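PDB 6VVE: Dot/Icm T4SS effector from Legionella pneumophila, which is a type IV secretion effector kinase that is activated by host inositol hexakisphosphate and binds ADP with manganese. Local coordinates for residues 13-16 against 17-21. Sequence-based numbering, arbitrary orientation.
Sequences DLTP and HYLSE. With IHP (inositol hexakisphosphate), chain B.
The rings of H17 and Y18 both offer their edges to one phosphate of inositol hexakisphosphate, while the carbonyl oxygen of L14 sits oblique to each ring. Near the imidazole plane, H17 ND1 donates to IHP O25 at 2.7 Å, almost straight at 166°; O34, on a neighbouring phosphate, also lies in plane at the ring edge. Histidine suits this place because it carries an N-H on a rigid flat ring and, if protonated, would probably add a charge attraction to the phosphate. The long flat side chain of Y18 carries its OH out to a second oxygen of the same phosphate, O45, at 2.6 Å, and the OH bonds weakly to N134. In both residues CG stands anti to the carbonyl carbon (chi1 -63° and -68°), which, with the backbone change between them, brings both rings to one phosphate. L14, branched and apolar, adds a flank, its CB 4.3 Å from Y18 CE2 and its side chain also touching I28.

These rings project from a short 3-10 turn following strand 12-13, opened by an Asx turn: D13 OD1 takes T15 N at 2.8 Å and also T15 OG1, the latter on its syn side. H17 N closes onto L14 O, and T15 O accepts from both Y18 N and L19 N, the second nearly linear at 2.8 Å. P16, with no N-H to give, fits the first turn, where its nitrogen needs no acceptor.

Past the turn, E21 folds back, its chain bent at chi2, and crosses T15 at about a right angle. Glutamate is long enough for OE2 to come 3.1 Å from T15 CG2 and CD 3.9 Å from P16 CG while OE1 forms a salt bridge with K27. T15 OG1 also bonds to I28 N, tying the turn to strand 26-30.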
loop_
_atom_site.group_PDB
_atom_site.type_symbol
_atom_site.label_atom_id
_atom_site.label_comp_id
_atom_site.label_asym_id
_atom_site.label_seq_id
_atom_site.Cartn_x
_atom_site.Cartn_y
_atom_site.Cartn_z
ATOM N N ASP A 13 23.446 -0.924 14.362
ATOM C CA ASP A 13 22.995 -1.995 13.476
ATOM C C ASP A 13 21.941 -2.828 14.194
ATOM O O ASP A 13 22.250 -3.539 15.157
ATOM C CB ASP A 13 24.185 -2.851 13.049
ATOM C CG ASP A 13 23.830 -3.866 11.989
ATOM O OD1 ASP A 13 22.628 -4.173 11.819
ATOM O OD2 ASP A 13 24.764 -4.377 11.329
ATOM N N LEU A 14 20.696 -2.750 13.719
ATOM C CA LEU A 14 19.592 -3.524 14.268
ATOM C C LEU A 14 19.236 -4.732 13.404
ATOM O O LEU A 14 18.232 -5.407 13.673
ATOM C CB LEU A 14 18.353 -2.637 14.430
ATOM C CG LEU A 14 18.537 -1.270 15.088
ATOM C CD1 LEU A 14 17.199 -0.541 15.145
ATOM C CD2 LEU A 14 19.137 -1.388 16.475
ATOM N N THR A 15 20.026 -5.010 12.371
ATOM C CA THR A 15 19.655 -6.036 11.404
ATOM C C THR A 15 19.305 -7.375 12.043
ATOM O O THR A 15 18.301 -7.978 11.625
ATOM C CB THR A 15 20.793 -6.210 10.379
ATOM O OG1 THR A 15 21.154 -4.934 9.825
ATOM C CG2 THR A 15 20.379 -7.142 9.260
ATOM N N PRO A 16 20.046 -7.886 13.028
ATOM C CA PRO A 16 19.704 -9.207 13.587
ATOM C C PRO A 16 18.308 -9.271 14.191
ATOM O O PRO A 16 17.765 -10.372 14.351
ATOM C CB PRO A 16 20.783 -9.435 14.659
ATOM C CG PRO A 16 21.919 -8.555 14.253
ATOM C CD PRO A 16 21.279 -7.337 13.617
ATOM N N HIS A 17 17.712 -8.136 14.532
ATOM C CA HIS A 17 16.374 -8.105 15.097
ATOM C C HIS A 17 15.278 -8.106 14.039
ATOM O O HIS A 17 14.095 -8.028 14.403
ATOM C CB HIS A 17 16.207 -6.867 15.983
ATOM C CG HIS A 17 17.106 -6.848 17.174
ATOM N ND1 HIS A 17 17.269 -5.731 17.964
ATOM C CD2 HIS A 17 17.895 -7.808 17.711
ATOM C CE1 HIS A 17 18.115 -6.008 18.941
ATOM N NE2 HIS A 17 18.509 -7.261 18.809
ATOM N N TYR A 18 15.634 -8.188 12.751
ATOM C CA TYR A 18 14.640 -8.048 11.693
ATOM C C TYR A 18 14.910 -8.955 10.496
ATOM O O TYR A 18 13.970 -9.470 9.876
ATOM C CB TYR A 18 14.572 -6.580 11.236
ATOM C CG TYR A 18 14.011 -5.644 12.282
ATOM C CD1 TYR A 18 12.654 -5.650 12.582
ATOM C CD2 TYR A 18 14.833 -4.769 12.978
ATOM C CE1 TYR A 18 12.128 -4.797 13.550
ATOM C CE2 TYR A 18 14.325 -3.916 13.940
ATOM C CZ TYR A 18 12.966 -3.931 14.218
ATOM O OH TYR A 18 12.454 -3.095 15.190
ATOM N N LEU A 19 16.180 -9.166 10.164
ATOM C CA LEU A 19 16.540 -9.893 8.962
ATOM C C LEU A 19 17.529 -10.998 9.299
ATOM O O LEU A 19 18.152 -11.000 10.361
ATOM C CB LEU A 19 17.148 -8.960 7.902
ATOM C CG LEU A 19 16.246 -7.841 7.385
ATOM C CD1 LEU A 19 17.048 -6.836 6.563
ATOM C CD2 LEU A 19 15.110 -8.410 6.562
ATOM N N SER A 20 17.670 -11.936 8.366
ATOM C CA SER A 20 18.645 -13.008 8.522
ATOM C C SER A 20 20.057 -12.437 8.579
ATOM O O SER A 20 20.373 -11.427 7.938
ATOM C CB SER A 20 18.529 -14.002 7.368
ATOM O OG SER A 20 18.565 -13.325 6.123
ATOM N N GLU A 21 20.910 -13.094 9.356
ATOM C CA GLU A 21 22.277 -12.654 9.566
ATOM C C GLU A 21 23.249 -13.763 9.182
ATOM O O GLU A 21 23.016 -14.929 9.514
ATOM C CB GLU A 21 22.501 -12.268 11.039
ATOM C CG GLU A 21 23.378 -11.042 11.241
ATOM C CD GLU A 21 22.753 -9.787 10.660
ATOM O OE1 GLU A 21 23.479 -8.788 10.467
ATOM O OE2 GLU A 21 21.532 -9.807 10.394
HETATM C C1 IHP B . 12.887 0.902 21.352
HETATM C C2 IHP B . 13.525 0.608 22.721
HETATM C C3 IHP B . 13.925 -0.864 22.846
HETATM C C4 IHP B . 14.871 -1.269 21.708
HETATM C C5 IHP B . 14.170 -1.077 20.349
HETATM C C6 IHP B . 13.689 0.360 20.160
HETATM O O11 IHP B . 12.791 2.304 21.188
HETATM P P1 IHP B . 11.318 3.007 21.266
HETATM O O21 IHP B . 11.184 4.014 20.150
HETATM O O31 IHP B . 10.239 1.956 21.160
HETATM O O41 IHP B . 11.181 3.723 22.608
HETATM O O12 IHP B . 12.575 0.925 23.710
HETATM P P2 IHP B . 13.021 1.923 24.947
HETATM O O22 IHP B . 14.384 2.502 24.671
HETATM O O32 IHP B . 12.018 3.036 25.060
HETATM O O42 IHP B . 13.059 1.126 26.225
HETATM O O13 IHP B . 12.764 -1.638 22.749
HETATM P P3 IHP B . 12.507 -2.883 23.787
HETATM O O23 IHP B . 13.499 -2.812 24.936
HETATM O O33 IHP B . 11.085 -2.778 24.324
HETATM O O43 IHP B . 12.663 -4.204 23.065
HETATM O O14 IHP B . 15.240 -2.605 21.855
HETATM P P4 IHP B . 16.848 -2.959 21.762
HETATM O O24 IHP B . 17.597 -2.254 22.862
HETATM O O34 IHP B . 17.381 -2.468 20.426
HETATM O O44 IHP B . 17.049 -4.450 21.886
HETATM O O15 IHP B . 15.064 -1.385 19.324
HETATM P P5 IHP B . 14.796 -2.719 18.412
HETATM O O25 IHP B . 16.125 -3.313 17.993
HETATM O O35 IHP B . 14.021 -3.745 19.195
HETATM O O45 IHP B . 14.002 -2.318 17.188
HETATM O O16 IHP B . 12.851 0.411 19.024
HETATM P P6 IHP B . 13.371 1.199 17.672
HETATM O O26 IHP B . 12.302 2.159 17.198
HETATM O O36 IHP B . 14.636 1.962 17.977
HETATM O O46 IHP B . 13.652 0.166 16.600
#